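Local coordinates for galactan 1,3-beta-galactosidase (Phanerochaete chrysosporium, PDB 7BYS), which probably releases galactose from the ends of beta-1,3-galactan chains as a family 43 glycoside hydrolase, and carries a calcium-containing carbohydrate-binding module, at residues Y307-N311 / S327-V332; V285-W290 / Y299-S303; S348-S352 / K398-G404; T238-A244 / Y255-W260; P212-F216 / A227-I231. All coordinates share one frame; numbering follows the deposited sequence.

Contact 1 (Y307-N311 / S327-V332). With CA (calcium ion), chain F.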
# COMPACT_ATOMS: atom_id res chain seq x y z
N TYR A 307 -10.41 4.91 23.27
CA TYR A 307 -10.40 6.00 24.24
C TYR A 307 -10.47 7.31 23.47
O TYR A 307 -9.60 7.58 22.64
CB TYR A 307 -9.11 5.98 25.07
CG TYR A 307 -8.89 4.70 25.85
CD1 TYR A 307 -8.29 3.60 25.26
CD2 TYR A 307 -9.27 4.60 27.19
CE1 TYR A 307 -8.08 2.43 25.98
CE2 TYR A 307 -9.07 3.44 27.91
CZ TYR A 307 -8.48 2.35 27.30
OH TYR A 307 -8.27 1.19 28.01
N GLU A 308 -11.47 8.13 23.77
CA GLU A 308 -11.61 9.42 23.10
C GLU A 308 -10.62 10.42 23.68
O GLU A 308 -10.49 10.53 24.90
CB GLU A 308 -13.03 9.96 23.27
CG GLU A 308 -14.11 9.09 22.63
CD GLU A 308 -14.05 9.04 21.12
OE1 GLU A 308 -13.47 9.96 20.49
OE2 GLU A 308 -14.58 8.07 20.55
N ALA A 309 -9.92 11.15 22.81
CA ALA A 309 -8.97 12.15 23.28
C ALA A 309 -9.66 13.21 24.14
O ALA A 309 -9.09 13.68 25.13
CB ALA A 309 -8.27 12.80 22.09
N GLU A 310 -10.89 13.58 23.78
CA GLU A 310 -11.59 14.64 24.48
C GLU A 310 -12.00 14.24 25.89
O GLU A 310 -12.34 15.12 26.69
CB GLU A 310 -12.79 15.12 23.66
CG GLU A 310 -13.84 14.06 23.37
CD GLU A 310 -13.59 13.28 22.09
OE1 GLU A 310 -12.43 13.23 21.62
OE2 GLU A 310 -14.58 12.76 21.54
N ASN A 311 -11.96 12.95 26.22
CA ASN A 311 -12.19 12.49 27.58
C ASN A 311 -10.90 12.44 28.39
O ASN A 311 -10.95 12.11 29.58
CB ASN A 311 -12.88 11.12 27.57
CG ASN A 311 -14.29 11.20 27.05
OD1 ASN A 311 -14.94 12.24 27.13
ND2 ASN A 311 -14.78 10.09 26.50
N SER A 327 -14.86 10.94 15.86
CA SER A 327 -15.60 10.08 16.76
C SER A 327 -16.03 10.89 17.98
O SER A 327 -15.25 11.69 18.53
CB SER A 327 -14.69 8.92 17.19
OG SER A 327 -15.34 8.13 18.17
N GLY A 328 -17.28 10.71 18.40
CA GLY A 328 -17.83 11.52 19.46
C GLY A 328 -18.07 12.96 19.07
O GLY A 328 -18.49 13.75 19.92
N GLY A 329 -17.84 13.32 17.81
CA GLY A 329 -18.02 14.68 17.36
C GLY A 329 -16.97 15.65 17.85
O GLY A 329 -17.11 16.85 17.64
N LYS A 330 -15.91 15.16 18.51
CA LYS A 330 -14.95 16.04 19.16
C LYS A 330 -13.54 15.48 19.03
O LYS A 330 -13.34 14.28 18.88
CB LYS A 330 -15.28 16.20 20.66
CG LYS A 330 -16.62 16.88 20.90
CD LYS A 330 -16.89 17.11 22.37
CE LYS A 330 -18.26 17.74 22.55
NZ LYS A 330 -18.60 18.65 21.41
N ALA A 331 -12.56 16.39 19.08
CA ALA A 331 -11.16 16.03 19.08
C ALA A 331 -10.43 17.02 19.97
O ALA A 331 -11.00 18.02 20.42
CB ALA A 331 -10.57 16.04 17.66
N VAL A 332 -9.15 16.77 20.21
CA VAL A 332 -8.30 17.68 20.97
C VAL A 332 -7.38 18.39 19.98
O VAL A 332 -6.63 17.75 19.23
CB VAL A 332 -7.50 16.95 22.06
CG1 VAL A 332 -6.52 17.92 22.73
CG2 VAL A 332 -8.45 16.37 23.09
CA CA F . -13.13 12.04 19.56
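Glu-310 and Lys-330 meet at a shared calcium ion. Glu-310 has the largest surface buried here and binds the ion through both carboxylate oxygens. OE1 lies 2.5 Å from the calcium and OE2 lies 2.6 Å from it. CG sits between the backbone N and the carbonyl carbon (chi1 61°), and the chain bends at CG, which sets both carboxylate oxygens against the calcium. The side chain crosses that of Lys-330 at about a right angle, with CG of Glu-310 3.7 Å from CB of Lys-330. The amine of Lys-330 points off from the site; the residue binds the ion through its backbone O, 2.4 Å from the calcium.

Glu-308 divides its carboxylate between two tasks. OE1 binds the calcium at 2.3 Å. OE2 accepts a very short hydrogen bond of 2.5 Å from Ser-327 OG. This bond limits rotation of the carboxylate while Ser-327 O binds the same ion at 2.4 Å. Asp-422 completes the protein ligands with its backbone O and OD1. The calcium probably offsets much of the repulsion between the carboxylates of Glu-308, Glu-310 and Asp-422.

Val-332 makes the apolar end of the contact. Its CG2 packs 3.7 Å from Ala-309 CB and also touches the backbone around Ala-309 and Glu-310. Beyond it lie Ile-320 and Val-341.

The calcium thus ties the end of strand 305-308 to the loop leading into strand 330-333. A calcium held by acidic side chains and backbone carbonyls in this way is the structural metal site of the CBM6/CBM35 beta-sandwich.

Contact 2 (V285-W290 / Y299-S303)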
# COMPACT_ATOMS: atom_id res chain seq x y z
N VAL A 285 -11.67 -3.32 4.34
CA VAL A 285 -11.98 -3.40 5.76
C VAL A 285 -10.88 -2.61 6.47
O VAL A 285 -9.72 -3.02 6.46
CB VAL A 285 -11.99 -4.85 6.24
CG1 VAL A 285 -12.30 -4.93 7.74
CG2 VAL A 285 -13.00 -5.66 5.43
N HIS A 286 -11.24 -1.48 7.07
CA HIS A 286 -10.23 -0.64 7.72
C HIS A 286 -9.90 -1.24 9.08
O HIS A 286 -10.53 -0.93 10.10
CB HIS A 286 -10.71 0.79 7.86
CG HIS A 286 -9.70 1.69 8.48
ND1 HIS A 286 -9.84 2.21 9.75
CD2 HIS A 286 -8.49 2.12 8.03
CE1 HIS A 286 -8.79 2.95 10.04
NE2 HIS A 286 -7.96 2.91 9.01
N ALA A 287 -8.88 -2.09 9.10
CA ALA A 287 -8.44 -2.82 10.28
C ALA A 287 -7.03 -2.38 10.61
O ALA A 287 -6.09 -2.72 9.89
CB ALA A 287 -8.46 -4.33 10.02
N ASP A 288 -6.88 -1.63 11.71
CA ASP A 288 -5.56 -1.14 12.09
C ASP A 288 -4.60 -2.29 12.36
O ASP A 288 -3.40 -2.17 12.08
CB ASP A 288 -5.64 -0.30 13.38
CG ASP A 288 -6.55 0.93 13.24
OD1 ASP A 288 -6.43 1.66 12.24
OD2 ASP A 288 -7.36 1.16 14.15
N VAL A 289 -5.12 -3.40 12.87
CA VAL A 289 -4.34 -4.59 13.21
C VAL A 289 -5.17 -5.79 12.78
O VAL A 289 -6.30 -5.96 13.25
CB VAL A 289 -4.05 -4.66 14.72
CG1 VAL A 289 -3.24 -5.90 15.05
CG2 VAL A 289 -3.32 -3.40 15.20
N TRP A 290 -4.64 -6.62 11.89
CA TRP A 290 -5.36 -7.82 11.49
C TRP A 290 -4.37 -8.94 11.24
O TRP A 290 -3.18 -8.72 11.05
CB TRP A 290 -6.29 -7.59 10.28
CG TRP A 290 -5.62 -7.10 9.04
CD1 TRP A 290 -5.19 -5.83 8.78
CD2 TRP A 290 -5.38 -7.86 7.84
NE1 TRP A 290 -4.66 -5.76 7.51
CE2 TRP A 290 -4.77 -6.98 6.91
CE3 TRP A 290 -5.60 -9.18 7.48
CZ2 TRP A 290 -4.39 -7.40 5.64
CZ3 TRP A 290 -5.21 -9.60 6.21
CH2 TRP A 290 -4.62 -8.72 5.30
N TYR A 299 -9.01 -14.08 7.09
CA TYR A 299 -8.39 -13.00 7.84
C TYR A 299 -9.19 -12.83 9.13
O TYR A 299 -10.36 -13.21 9.21
CB TYR A 299 -8.35 -11.69 7.04
CG TYR A 299 -9.71 -11.09 6.74
CD1 TYR A 299 -10.42 -11.45 5.59
CD2 TYR A 299 -10.29 -10.18 7.62
CE1 TYR A 299 -11.67 -10.90 5.33
CE2 TYR A 299 -11.53 -9.63 7.36
CZ TYR A 299 -12.22 -9.99 6.21
OH TYR A 299 -13.46 -9.44 5.96
N SER A 300 -8.54 -12.22 10.12
CA SER A 300 -9.18 -11.94 11.40
C SER A 300 -8.78 -10.55 11.88
O SER A 300 -7.58 -10.26 12.01
CB SER A 300 -8.80 -12.97 12.46
OG SER A 300 -9.48 -12.71 13.68
N VAL A 301 -9.76 -9.71 12.15
CA VAL A 301 -9.52 -8.34 12.59
C VAL A 301 -9.38 -8.32 14.11
O VAL A 301 -10.24 -8.84 14.83
CB VAL A 301 -10.67 -7.42 12.14
CG1 VAL A 301 -10.46 -6.01 12.67
CG2 VAL A 301 -10.77 -7.42 10.62
N ALA A 302 -8.30 -7.71 14.60
CA ALA A 302 -8.07 -7.63 16.03
C ALA A 302 -9.04 -6.64 16.67
O ALA A 302 -9.34 -5.59 16.09
CB ALA A 302 -6.64 -7.19 16.32
N SER A 303 -9.54 -6.99 17.85
CA SER A 303 -10.41 -6.09 18.60
C SER A 303 -9.57 -5.23 19.53
O SER A 303 -8.55 -5.68 20.07
CB SER A 303 -11.43 -6.89 19.41
OG SER A 303 -10.78 -7.64 20.42
O HOH W 1 -8.08 -3.66 13.73
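Trp-290 and Val-301 form an antiparallel non-hydrogen-bonded pair, with their CA atoms 4.3 Å apart. They belong to the small two-stranded beta hairpin of strands 290-293 and 298-301. Just past the pair, Ala-302 N donates to Val-289 O at 3.0 Å, with an N-H...O angle of 159°. A water beside this bond accepts from Val-289 N at 3.1 Å and donates weakly to Ala-302 O.

The side chains of Trp-290 and Val-301 leave the hairpin on the same face. Trp-290 CG lies between the backbone N and the carbonyl carbon (chi1 58°), which brings the six-membered ring of the indole against Tyr-299 CB. There CE3 and CZ3 of the indole touch CB of Tyr-299, and the two side chains cross at about a right angle. The indole NE1 is hydrogen-bonded to Trp-272 O, and Tyr-299 OH to Asp-276 OD2, both on strand 269-276. The hairpin is thereby fixed to the last blade of the catalytic domain.

Segment 285-290 curls so that Val-285 and Ala-287 also face Val-301. Val-301 offers both methyls to Ala-287 CB, and CG2 reaches CG1 of Val-285. Val-285 CG2 lies 3.8 Å from Tyr-299 OH. On the other side of the backbone bond, Val-289 packs against Ala-302, with CG1 of Val-289 3.9 Å from CB of Ala-302.

Contact 3 (S348-S352 / K398-G404)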
# COMPACT_ATOMS: atom_id res chain seq x y z
N SER A 348 -4.38 -2.58 30.65
CA SER A 348 -3.57 -3.53 29.92
C SER A 348 -3.31 -4.77 30.76
O SER A 348 -3.40 -4.74 31.99
CB SER A 348 -2.23 -2.92 29.48
OG SER A 348 -1.56 -3.81 28.60
N ASN A 349 -2.99 -5.86 30.07
CA ASN A 349 -2.42 -7.06 30.68
C ASN A 349 -0.90 -6.99 30.76
O ASN A 349 -0.28 -7.92 31.28
CB ASN A 349 -2.83 -8.31 29.88
CG ASN A 349 -2.72 -8.11 28.37
OD1 ASN A 349 -2.06 -7.18 27.90
ND2 ASN A 349 -3.36 -8.99 27.61
N GLY A 350 -0.30 -5.91 30.26
CA GLY A 350 1.14 -5.77 30.19
C GLY A 350 1.67 -6.13 28.82
O GLY A 350 0.93 -6.54 27.91
N GLY A 351 2.97 -5.97 28.67
CA GLY A 351 3.63 -6.28 27.42
C GLY A 351 3.45 -5.18 26.38
O GLY A 351 3.02 -4.06 26.67
N SER A 352 3.78 -5.53 25.15
CA SER A 352 3.76 -4.57 24.05
C SER A 352 2.42 -4.61 23.33
O SER A 352 1.86 -5.69 23.08
CB SER A 352 4.90 -4.88 23.08
OG SER A 352 4.75 -4.15 21.88
N LYS A 398 3.72 1.18 18.55
CA LYS A 398 3.83 0.03 19.45
C LYS A 398 4.32 0.52 20.81
O LYS A 398 5.43 1.06 20.91
CB LYS A 398 4.79 -1.01 18.88
CG LYS A 398 4.56 -2.41 19.44
CD LYS A 398 5.26 -3.47 18.60
CE LYS A 398 6.75 -3.18 18.50
NZ LYS A 398 7.24 -3.23 17.10
N LEU A 399 3.50 0.34 21.84
CA LEU A 399 3.78 0.88 23.16
C LEU A 399 3.90 -0.24 24.18
O LEU A 399 3.11 -1.18 24.18
CB LEU A 399 2.68 1.85 23.61
CG LEU A 399 2.47 3.08 22.71
CD1 LEU A 399 1.37 3.96 23.25
CD2 LEU A 399 3.76 3.87 22.55
N ASN A 400 4.88 -0.10 25.08
CA ASN A 400 5.04 -1.02 26.21
C ASN A 400 4.20 -0.52 27.38
O ASN A 400 4.46 0.56 27.92
CB ASN A 400 6.51 -1.12 26.62
CG ASN A 400 7.32 -1.99 25.68
OD1 ASN A 400 6.81 -2.97 25.14
ND2 ASN A 400 8.58 -1.62 25.47
N LEU A 401 3.19 -1.30 27.76
CA LEU A 401 2.27 -0.96 28.83
C LEU A 401 2.48 -1.89 30.02
O LEU A 401 3.10 -2.95 29.90
CB LEU A 401 0.82 -1.06 28.35
CG LEU A 401 0.45 -0.28 27.08
CD1 LEU A 401 -0.98 -0.57 26.68
CD2 LEU A 401 0.64 1.21 27.35
N ASN A 402 1.96 -1.47 31.16
CA ASN A 402 2.02 -2.27 32.38
C ASN A 402 0.67 -2.93 32.63
O ASN A 402 -0.37 -2.45 32.18
CB ASN A 402 2.41 -1.41 33.59
CG ASN A 402 3.78 -0.81 33.46
OD1 ASN A 402 4.69 -1.42 32.88
ND2 ASN A 402 3.96 0.39 34.00
N SER A 403 0.70 -4.03 33.38
CA SER A 403 -0.55 -4.62 33.82
C SER A 403 -1.29 -3.64 34.73
O SER A 403 -0.69 -3.00 35.60
CB SER A 403 -0.29 -5.93 34.57
OG SER A 403 -1.49 -6.68 34.69
N GLY A 404 -2.59 -3.51 34.51
CA GLY A 404 -3.36 -2.53 35.24
C GLY A 404 -3.60 -1.27 34.43
O GLY A 404 -3.80 -1.33 33.22
O HOH W 2 7.19 -2.76 22.20
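Ser-348 and Gly-404 form an antiparallel hydrogen-bonded pair at a corner of the binding module's beta-sandwich. Both chains turn here from one sheet of the sandwich to the other, at 350-351 and at 403-404. Ser-348 N donates to Gly-404 O, and Gly-404 N to Ser-348 O, each at 2.9 Å. At the corner itself, Leu-401 N donates to Gly-351 O at 3.0 Å, with an N-H...O angle of 168°.

Ser-348 also shapes the turn itself. With OG swung opposite the backbone N (chi1 -171°), the hydroxyl accepts from Gly-350 N at 3.0 Å, an ST turn. The same oxygen rests 3.6 Å from Leu-401 CB, and Ser-348 CB lies close to Asn-402 O. With an alanine here, Gly-350 N would probably lose this acceptor and the turn would be less firmly held. Gly-350 CA approaches Leu-401 O in a CA-H...O contact, and at this backbone conformation a CB on Gly-350 would collide with the carbonyl O of Asn-349.

At the exposed end, Ser-352 OG lies against CG of Lys-398. A water joins the two strands there, 2.8 Å from Ser-352 OG and donating to Asn-400 OD1 at 3.0 Å.

Contact 4 (T238-A244 / Y255-W260)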
# COMPACT_ATOMS: atom_id res chain seq x y z
N THR A 238 -8.47 6.48 -0.03
CA THR A 238 -8.06 5.08 0.15
C THR A 238 -7.28 4.90 1.44
O THR A 238 -6.27 4.19 1.49
CB THR A 238 -7.32 4.51 -1.07
OG1 THR A 238 -7.87 5.06 -2.27
CG2 THR A 238 -7.51 3.00 -1.14
N TRP A 239 -7.76 5.54 2.51
CA TRP A 239 -7.05 5.50 3.79
C TRP A 239 -5.59 5.91 3.60
O TRP A 239 -4.66 5.32 4.16
CB TRP A 239 -7.18 4.12 4.45
CG TRP A 239 -8.60 3.80 4.83
CD1 TRP A 239 -9.43 2.92 4.20
CD2 TRP A 239 -9.37 4.41 5.87
NE1 TRP A 239 -10.66 2.92 4.81
CE2 TRP A 239 -10.65 3.82 5.85
CE3 TRP A 239 -9.09 5.37 6.85
CZ2 TRP A 239 -11.66 4.17 6.75
CZ3 TRP A 239 -10.10 5.71 7.76
CH2 TRP A 239 -11.36 5.11 7.70
N TYR A 240 -5.39 6.96 2.79
CA TYR A 240 -4.08 7.46 2.38
C TYR A 240 -3.19 6.34 1.82
O TYR A 240 -2.22 5.89 2.43
CB TYR A 240 -3.39 8.23 3.52
CG TYR A 240 -2.32 9.20 3.06
CD1 TYR A 240 -1.50 8.94 1.96
CD2 TYR A 240 -2.14 10.39 3.74
CE1 TYR A 240 -0.52 9.86 1.56
CE2 TYR A 240 -1.19 11.29 3.36
CZ TYR A 240 -0.38 11.03 2.29
OH TYR A 240 0.54 11.97 1.94
N SER A 241 -3.53 5.92 0.60
CA SER A 241 -2.75 4.89 -0.07
C SER A 241 -3.09 4.89 -1.55
O SER A 241 -3.99 5.60 -2.01
CB SER A 241 -2.97 3.52 0.57
OG SER A 241 -4.21 2.96 0.17
N GLN A 242 -2.34 4.08 -2.30
CA GLN A 242 -2.55 3.88 -3.72
C GLN A 242 -2.34 2.41 -4.02
O GLN A 242 -1.36 1.81 -3.55
CB GLN A 242 -1.56 4.70 -4.55
CG GLN A 242 -1.83 4.61 -6.05
CD GLN A 242 -0.83 5.39 -6.87
OE1 GLN A 242 0.33 5.55 -6.49
NE2 GLN A 242 -1.28 5.90 -8.01
N ASN A 243 -3.25 1.83 -4.79
CA ASN A 243 -3.20 0.40 -5.11
C ASN A 243 -1.84 -0.00 -5.65
O ASN A 243 -1.20 0.73 -6.41
CB ASN A 243 -4.26 0.10 -6.16
CG ASN A 243 -4.51 -1.38 -6.32
OD1 ASN A 243 -4.71 -2.09 -5.34
ND2 ASN A 243 -4.51 -1.86 -7.55
N ALA A 244 -1.41 -1.21 -5.26
CA ALA A 244 -0.18 -1.82 -5.78
C ALA A 244 -0.43 -3.25 -6.26
O ALA A 244 -0.02 -3.62 -7.36
CB ALA A 244 0.93 -1.82 -4.74
N TYR A 255 -6.11 -6.09 -0.29
CA TYR A 255 -5.67 -4.86 -0.92
C TYR A 255 -4.26 -4.55 -0.41
O TYR A 255 -4.05 -4.39 0.80
CB TYR A 255 -6.61 -3.73 -0.52
CG TYR A 255 -6.08 -2.37 -0.88
CD1 TYR A 255 -6.24 -1.87 -2.17
CD2 TYR A 255 -5.40 -1.58 0.05
CE1 TYR A 255 -5.75 -0.63 -2.53
CE2 TYR A 255 -4.89 -0.33 -0.30
CZ TYR A 255 -5.07 0.13 -1.60
OH TYR A 255 -4.58 1.37 -1.96
N MET A 256 -3.29 -4.49 -1.32
CA MET A 256 -1.92 -4.10 -0.97
C MET A 256 -1.65 -2.78 -1.66
O MET A 256 -1.62 -2.72 -2.89
CB MET A 256 -0.89 -5.14 -1.39
CG MET A 256 -1.13 -6.49 -0.77
SD MET A 256 -0.03 -7.71 -1.50
CE MET A 256 -0.25 -9.09 -0.37
N GLY A 257 -1.48 -1.73 -0.87
CA GLY A 257 -1.21 -0.41 -1.38
C GLY A 257 0.08 0.17 -0.82
O GLY A 257 0.68 -0.36 0.13
N ASP A 258 0.50 1.28 -1.42
CA ASP A 258 1.65 2.06 -0.97
C ASP A 258 1.16 3.39 -0.42
O ASP A 258 0.26 4.01 -0.98
CB ASP A 258 2.58 2.39 -2.15
CG ASP A 258 3.25 1.17 -2.73
OD1 ASP A 258 4.11 0.59 -2.04
OD2 ASP A 258 2.92 0.80 -3.88
N ARG A 259 1.78 3.85 0.68
CA ARG A 259 1.62 5.23 1.14
C ARG A 259 2.90 5.94 0.74
O ARG A 259 3.92 5.82 1.42
CB ARG A 259 1.37 5.32 2.64
CG ARG A 259 1.32 6.77 3.14
CD ARG A 259 0.86 6.85 4.58
NE ARG A 259 -0.50 6.34 4.69
CZ ARG A 259 -1.02 5.77 5.77
NH1 ARG A 259 -0.31 5.62 6.89
NH2 ARG A 259 -2.27 5.33 5.72
N TRP A 260 2.86 6.64 -0.40
CA TRP A 260 4.06 7.27 -0.93
C TRP A 260 4.40 8.50 -0.11
O TRP A 260 3.53 9.33 0.18
CB TRP A 260 3.82 7.69 -2.37
CG TRP A 260 3.57 6.54 -3.30
CD1 TRP A 260 2.43 6.28 -3.98
CD2 TRP A 260 4.50 5.50 -3.65
NE1 TRP A 260 2.57 5.14 -4.73
CE2 TRP A 260 3.83 4.65 -4.55
CE3 TRP A 260 5.82 5.22 -3.29
CZ2 TRP A 260 4.44 3.52 -5.10
CZ3 TRP A 260 6.43 4.10 -3.85
CH2 TRP A 260 5.74 3.27 -4.74
O HOH W 3 3.05 10.83 2.26
O HOH W 4 1.08 2.28 -5.22
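Backbone bonds pair Gln-242 with Asp-258 in both directions, each at 2.9 Å, and Ala-244 N donates to Met-256 O. These bonds join the antiparallel hairpin of strands 242-249 and 252-259. A side chain at Gly-257 would clash with Gln-242 O and Tyr-255 OH.

Arg-259 makes the side-chain-to-backbone bonds. NE donates to Tyr-240 O on a lone pair at 2.9 Å, and NH2 donates to Trp-239 O at 2.9 Å. Both oxygens lie at the edge of the guanidinium. The bend at chi3 (-62°) turns the group toward the short helical turn 238-240, whose backbone angles are left-handed.

Side-chain bonds include Tyr-255 OH to Ser-241 OG at 2.7 Å; that serine hydroxyl in turn donates to Thr-238 O. Trp-260 NE1 donates to Gln-242 OE1 at 2.9 Å, with the amide and ring planes 89° apart.

In the packing, Arg-259 CD lies over one face of the Tyr-240 ring, near its rim.

Gln-242 binds galactose in another crystal of this protein. With OE1 held by Trp-260 and NE2 bonded to Ser-203, its amide is probably held against flipping, which would preset it for the sugar.

Contact 5 (P212-F216 / A227-I231)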
# COMPACT_ATOMS: atom_id res chain seq x y z
N PRO A 212 -9.22 8.64 -4.10
CA PRO A 212 -10.12 7.50 -3.86
C PRO A 212 -9.97 6.45 -4.95
O PRO A 212 -10.31 6.69 -6.12
CB PRO A 212 -11.51 8.15 -3.90
CG PRO A 212 -11.26 9.59 -3.56
CD PRO A 212 -9.96 9.91 -4.21
N ASN A 213 -9.46 5.28 -4.58
CA ASN A 213 -9.28 4.19 -5.54
C ASN A 213 -10.62 3.51 -5.81
O ASN A 213 -11.55 3.55 -4.99
CB ASN A 213 -8.25 3.18 -5.02
CG ASN A 213 -6.80 3.65 -5.20
OD1 ASN A 213 -5.89 2.82 -5.28
ND2 ASN A 213 -6.57 4.95 -5.22
N LYS A 214 -10.72 2.89 -6.98
CA LYS A 214 -11.99 2.42 -7.52
C LYS A 214 -11.91 0.95 -7.91
O LYS A 214 -10.84 0.42 -8.21
CB LYS A 214 -12.41 3.20 -8.78
CG LYS A 214 -12.37 4.71 -8.64
CD LYS A 214 -13.46 5.22 -7.72
CE LYS A 214 -13.44 6.74 -7.66
NZ LYS A 214 -14.47 7.26 -6.71
N TRP A 215 -13.08 0.30 -7.92
CA TRP A 215 -13.22 -1.06 -8.43
C TRP A 215 -14.19 -1.09 -9.61
O TRP A 215 -15.12 -0.26 -9.70
CB TRP A 215 -13.65 -2.05 -7.33
CG TRP A 215 -15.07 -1.94 -6.87
CD1 TRP A 215 -15.55 -1.17 -5.83
CD2 TRP A 215 -16.20 -2.64 -7.40
NE1 TRP A 215 -16.91 -1.35 -5.70
CE2 TRP A 215 -17.33 -2.24 -6.66
CE3 TRP A 215 -16.37 -3.55 -8.45
CZ2 TRP A 215 -18.61 -2.73 -6.92
CZ3 TRP A 215 -17.63 -4.03 -8.71
CH2 TRP A 215 -18.74 -3.62 -7.95
N PHE A 216 -13.97 -2.06 -10.50
CA PHE A 216 -14.77 -2.33 -11.69
C PHE A 216 -14.83 -3.84 -11.83
O PHE A 216 -13.88 -4.53 -11.45
CB PHE A 216 -14.09 -1.81 -12.98
CG PHE A 216 -13.49 -0.43 -12.86
CD1 PHE A 216 -12.32 -0.21 -12.16
CD2 PHE A 216 -14.07 0.64 -13.53
CE1 PHE A 216 -11.76 1.06 -12.08
CE2 PHE A 216 -13.50 1.93 -13.46
CZ PHE A 216 -12.35 2.13 -12.73
N ALA A 227 -19.17 0.54 -14.15
CA ALA A 227 -18.70 1.88 -13.86
C ALA A 227 -18.00 1.91 -12.50
O ALA A 227 -18.38 1.21 -11.56
CB ALA A 227 -19.88 2.85 -13.83
N GLN A 228 -16.99 2.77 -12.41
CA GLN A 228 -16.18 2.87 -11.19
C GLN A 228 -17.04 3.04 -9.94
O GLN A 228 -18.03 3.78 -9.93
CB GLN A 228 -15.21 4.04 -11.31
CG GLN A 228 -15.89 5.39 -11.54
CD GLN A 228 -14.90 6.54 -11.65
OE1 GLN A 228 -13.69 6.34 -11.73
NE2 GLN A 228 -15.42 7.76 -11.69
N GLN A 229 -16.63 2.37 -8.87
CA GLN A 229 -17.17 2.59 -7.54
C GLN A 229 -16.03 2.60 -6.53
O GLN A 229 -14.97 2.01 -6.75
CB GLN A 229 -18.20 1.51 -7.16
CG GLN A 229 -19.41 1.39 -8.11
CD GLN A 229 -20.36 2.59 -8.08
OE1 GLN A 229 -20.25 3.50 -7.25
NE2 GLN A 229 -21.32 2.59 -8.99
N ASP A 230 -16.24 3.27 -5.41
CA ASP A 230 -15.21 3.40 -4.38
C ASP A 230 -14.98 2.09 -3.64
O ASP A 230 -15.91 1.33 -3.36
CB ASP A 230 -15.64 4.47 -3.37
CG ASP A 230 -15.42 5.87 -3.88
OD1 ASP A 230 -14.27 6.23 -4.20
OD2 ASP A 230 -16.42 6.62 -3.98
N ILE A 231 -13.70 1.83 -3.30
CA ILE A 231 -13.37 0.73 -2.39
C ILE A 231 -13.25 1.18 -0.94
O ILE A 231 -13.14 0.32 -0.05
CB ILE A 231 -12.09 -0.03 -2.81
CG1 ILE A 231 -10.84 0.87 -2.78
CG2 ILE A 231 -12.28 -0.69 -4.18
CD1 ILE A 231 -9.51 0.09 -3.02
O HOH W 5 -12.29 4.84 -2.70
O HOH W 6 -17.88 -1.06 -10.28
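Asp-230 OD1 is gripped by Lys-214 and a water. Lys-214 NZ forms a salt bridge with it at 2.7 Å, coming from above the carboxylate plane. The water lies 2.8 Å from the same oxygen and 2.7 Å from Asn-213 O, so it may link the acid to the opposite backbone. Lys-214 bends at chi2 (-70°), then runs straight alongside the Asp-230 side chain. A leucine in place of Lys-214 would probably leave the Asp-230 carboxylate without its charged mate and free to turn.

The backbones are joined as an antiparallel hairpin. Trp-215 N donates to Gln-229 O at 2.8 Å, and Gln-229 N returns a bond to Trp-215 O. Ile-231 N donates to Asn-213 O at 3.2 Å. A second water bridges Trp-215 O and Ala-227 O, and it sits over one face of the indole, toward its rim.

The Trp-215 ring lies across segment 227-231. Its NE1 is 3.5 Å from Gln-229 CB, and Asp-230 O meets the ring edge in plane; this oxygen also accepts from Gln-283 NE2. Ile-231 CG2 touches CD1 and CB of the tryptophan as the two side chains pass antiparallel. Phe-216 runs alongside Gln-228, with CE2 3.5 Å from CB of the glutamine. Gln-228 OE1 is hydrogen-bonded to His-204 NE2.

This is the outer edge of the fourth blade of the family 43 beta-propeller. Phe-216 and Ile-231 are buried against Leu-200 and Ile-201 of the adjoining strand. The edge strand thus probably depends on backbone bonds and one salt bridge, with apolar packing beneath.

In the fold
Contacts 4 and 5 belong to neighbouring blades of the propeller, with centres 14 Å apart. Asn-213 of contact 5 joins them: its N lies 2.8 Å from Thr-238 OG1, and its OD1 2.9 Å from Asn-243 N. Contact 4 holds Gln-242 of the galactose site, whose side chain is near those of Arg-82 and Asp-137. Contact 2 follows the last blade; its His-286 stacks on Trp-239 of contact 4, and its Asp-288 reaches Tyr-358 of the binding module. Contacts 1 and 3 lie in that module, about 22 Å apart between centres. The centre of contact 1, which holds the calcium, is about 27 Å from that of contact 4.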